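Local atomic coordinates of putative NADPH-dependent oxidoreductase (Desulfitobacterium hafniense DCB-2, PDB entry 3DB2), a protein that probably acts as an NADPH-dependent oxidoreductase or dehydrogenase, pairing a nucleotide-binding Rossmann domain with a GFO/IDH/MocA-type C-terminal domain. Residues T272-E277 with L290-V295. Residues are numbered along the deposited sequence; the frame is centred on the assembly and turned at random.
Sequences TLIKRE and LRDVKV
Arg276 and Asp292 run side by side from neighbouring strands, and their flat ends are only 5° from coplanar. The guanidinium presents its NE edge: NE donates to Asp292 OD1 at 2.9 Å and NH2 to Asp292 OD2 at 3.1 Å. Both oxygens accept through their syn lone pairs, and with one nitrogen to each oxygen in the guanidinium plane the salt bridge is side-on and two-pronged. Arg276 reaches this pose with CG anti to the backbone N (chi1 174°) and a bend at chi3 that turns the guanidinium edge to the carboxylate. Its remaining nitrogen, NH1, donates to Gly239 O of the second subunit, so the pair also borders the dimer contact. With an alanine here, Asp292 is likely to lose its cationic mate, and the hydrogen bond to that subunit would go with it. Beneath the side chains, the backbones form an antiparallel hairpin, with 290-295 the outermost strand, within this chain, of the mixed sheet of the C-terminal domain; on its other side, 272-277 bonds to strand 250-256. The register is fixed at Lys275 and Val293 by reciprocal bonds, Lys275 N to Val293 O and Val293 N to Lys275 O, each 2.8 Å. On the sheet face that carries Arg276 and Asp292, Ile274 lays CG2 against Asp292 CB at 4.0 Å, while its CD1 turns over Lys294 CA at 3.7 Å. The other face carries Glu277 and Arg291, whose carboxylate and guanidinium planes stand 80° apart; the modelled approach is implausibly short, which makes the details of this salt bridge doubtful. Lys275 NZ is held chiefly by a salt bridge to Glu143 and adds a weak bond to Glu277 OE1. Farther along this face, Leu273 and Val295 point the same way and touch through CD2 and CG1, 3.8 Å apart, while a water bridges Leu273 N to Val295 O.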
loop_
_atom_site.group_PDB
_atom_site.type_symbol
_atom_site.label_atom_id
_atom_site.label_comp_id
_atom_site.label_asym_id
_atom_site.label_seq_id
_atom_site.Cartn_x
_atom_site.Cartn_y
_atom_site.Cartn_z
ATOM N N THR C 272 -7.641 10.026 -12.841
ATOM C CA THR C 272 -6.382 10.550 -13.317
ATOM C C THR C 272 -5.417 9.336 -13.372
ATOM O O THR C 272 -5.468 8.541 -12.426
ATOM C CB THR C 272 -5.627 11.555 -12.450
ATOM O OG1 THR C 272 -5.840 11.208 -11.068
ATOM C CG2 THR C 272 -6.092 12.982 -12.672
ATOM N N LEU C 273 -4.644 9.301 -14.427
ATOM C CA LEU C 273 -3.584 8.286 -14.518
ATOM C C LEU C 273 -2.273 9.038 -14.765
ATOM O O LEU C 273 -2.245 9.835 -15.694
ATOM C CB LEU C 273 -3.864 7.267 -15.597
ATOM C CG LEU C 273 -2.794 6.201 -15.887
ATOM C CD1 LEU C 273 -2.510 5.324 -14.685
ATOM C CD2 LEU C 273 -3.171 5.356 -17.092
ATOM N N ILE C 274 -1.276 8.757 -13.938
ATOM C CA ILE C 274 -0.003 9.497 -14.101
ATOM C C ILE C 274 1.074 8.453 -14.265
ATOM O O ILE C 274 1.041 7.432 -13.596
ATOM C CB ILE C 274 0.189 10.444 -12.921
ATOM C CG1 ILE C 274 -0.668 11.730 -13.032
ATOM C CG2 ILE C 274 1.668 10.735 -12.716
ATOM C CD1 ILE C 274 0.082 12.841 -13.753
ATOM N N LYS C 275 2.000 8.675 -15.188
ATOM C CA LYS C 275 3.166 7.872 -15.437
ATOM C C LYS C 275 4.414 8.582 -14.881
ATOM O O LYS C 275 4.671 9.739 -15.213
ATOM C CB LYS C 275 3.393 7.643 -16.928
ATOM C CG LYS C 275 4.415 6.616 -17.341
ATOM C CD LYS C 275 4.758 6.768 -18.834
ATOM C CE LYS C 275 5.197 5.447 -19.451
ATOM N NZ LYS C 275 5.727 5.647 -20.830
ATOM N N ARG C 276 5.154 7.869 -14.059
ATOM C CA ARG C 276 6.416 8.375 -13.522
ATOM C C ARG C 276 7.550 7.646 -14.234
ATOM O O ARG C 276 7.626 6.416 -14.107
ATOM C CB ARG C 276 6.506 8.197 -12.011
ATOM C CG ARG C 276 7.904 8.601 -11.492
ATOM C CD ARG C 276 7.917 8.555 -9.957
ATOM N NE ARG C 276 7.053 9.654 -9.507
ATOM C CZ ARG C 276 6.878 9.937 -8.217
ATOM N NH1 ARG C 276 7.512 9.193 -7.316
ATOM N NH2 ARG C 276 6.086 10.947 -7.883
ATOM N N GLU C 277 8.393 8.366 -14.981
ATOM C CA GLU C 277 9.386 7.662 -15.792
ATOM C C GLU C 277 10.704 8.411 -15.762
ATOM O O GLU C 277 10.685 9.569 -15.354
ATOM C CB GLU C 277 8.906 7.550 -17.247
ATOM C CG GLU C 277 8.722 8.935 -17.835
ATOM C CD GLU C 277 8.273 8.981 -19.268
ATOM O OE1 GLU C 277 8.174 7.903 -19.873
ATOM O OE2 GLU C 277 8.016 10.108 -19.741
ATOM N N LEU C 290 13.607 12.104 -13.006
ATOM C CA LEU C 290 12.265 11.559 -13.210
ATOM C C LEU C 290 11.247 12.632 -13.581
ATOM O O LEU C 290 11.282 13.774 -13.104
ATOM C CB LEU C 290 11.844 10.839 -11.931
ATOM C CG LEU C 290 12.605 9.582 -11.526
ATOM C CD1 LEU C 290 12.182 9.137 -10.130
ATOM C CD2 LEU C 290 12.383 8.475 -12.539
ATOM N N ARG C 291 10.294 12.277 -14.444
ATOM C CA ARG C 291 9.170 13.156 -14.738
ATOM C C ARG C 291 7.841 12.400 -14.563
ATOM O O ARG C 291 7.819 11.208 -14.858
ATOM C CB ARG C 291 9.255 13.725 -16.142
ATOM C CG ARG C 291 9.086 12.738 -17.275
ATOM C CD ARG C 291 8.817 13.455 -18.595
ATOM N NE ARG C 291 8.689 12.530 -19.710
ATOM C CZ ARG C 291 9.528 12.263 -20.694
ATOM N NH1 ARG C 291 10.705 12.860 -20.805
ATOM N NH2 ARG C 291 9.198 11.362 -21.624
ATOM N N ASP C 292 6.853 13.144 -14.109
ATOM C CA ASP C 292 5.470 12.685 -13.968
ATOM C C ASP C 292 4.618 13.243 -15.106
ATOM O O ASP C 292 4.466 14.458 -15.243
ATOM C CB ASP C 292 4.848 13.079 -12.632
ATOM C CG ASP C 292 5.377 12.292 -11.451
ATOM O OD1 ASP C 292 6.083 11.287 -11.669
ATOM O OD2 ASP C 292 5.093 12.666 -10.291
ATOM N N VAL C 293 4.063 12.361 -15.923
ATOM C CA VAL C 293 3.312 12.699 -17.106
ATOM C C VAL C 293 1.856 12.204 -17.048
ATOM O O VAL C 293 1.603 11.030 -16.740
ATOM C CB VAL C 293 3.909 12.072 -18.384
ATOM C CG1 VAL C 293 3.135 12.639 -19.572
ATOM C CG2 VAL C 293 5.389 12.355 -18.522
ATOM N N LYS C 294 0.934 13.106 -17.359
ATOM C CA LYS C 294 -0.474 12.719 -17.404
ATOM C C LYS C 294 -0.739 11.811 -18.593
ATOM O O LYS C 294 -0.252 12.035 -19.704
ATOM C CB LYS C 294 -1.430 13.917 -17.474
ATOM C CG LYS C 294 -2.760 13.510 -16.833
ATOM C CD LYS C 294 -3.661 14.678 -16.467
ATOM C CE LYS C 294 -5.103 14.197 -16.258
ATOM N NZ LYS C 294 -6.015 14.763 -17.282
ATOM N N VAL C 295 -1.518 10.752 -18.352
ATOM C CA VAL C 295 -1.866 9.761 -19.356
ATOM C C VAL C 295 -3.359 9.918 -19.637
ATOM O O VAL C 295 -4.160 9.725 -18.715
ATOM C CB VAL C 295 -1.568 8.310 -18.961
ATOM C CG1 VAL C 295 -1.922 7.341 -20.071
ATOM C CG2 VAL C 295 -0.099 8.146 -18.593
HETATM O O HOH W 1 -5.315 10.885 -16.606
#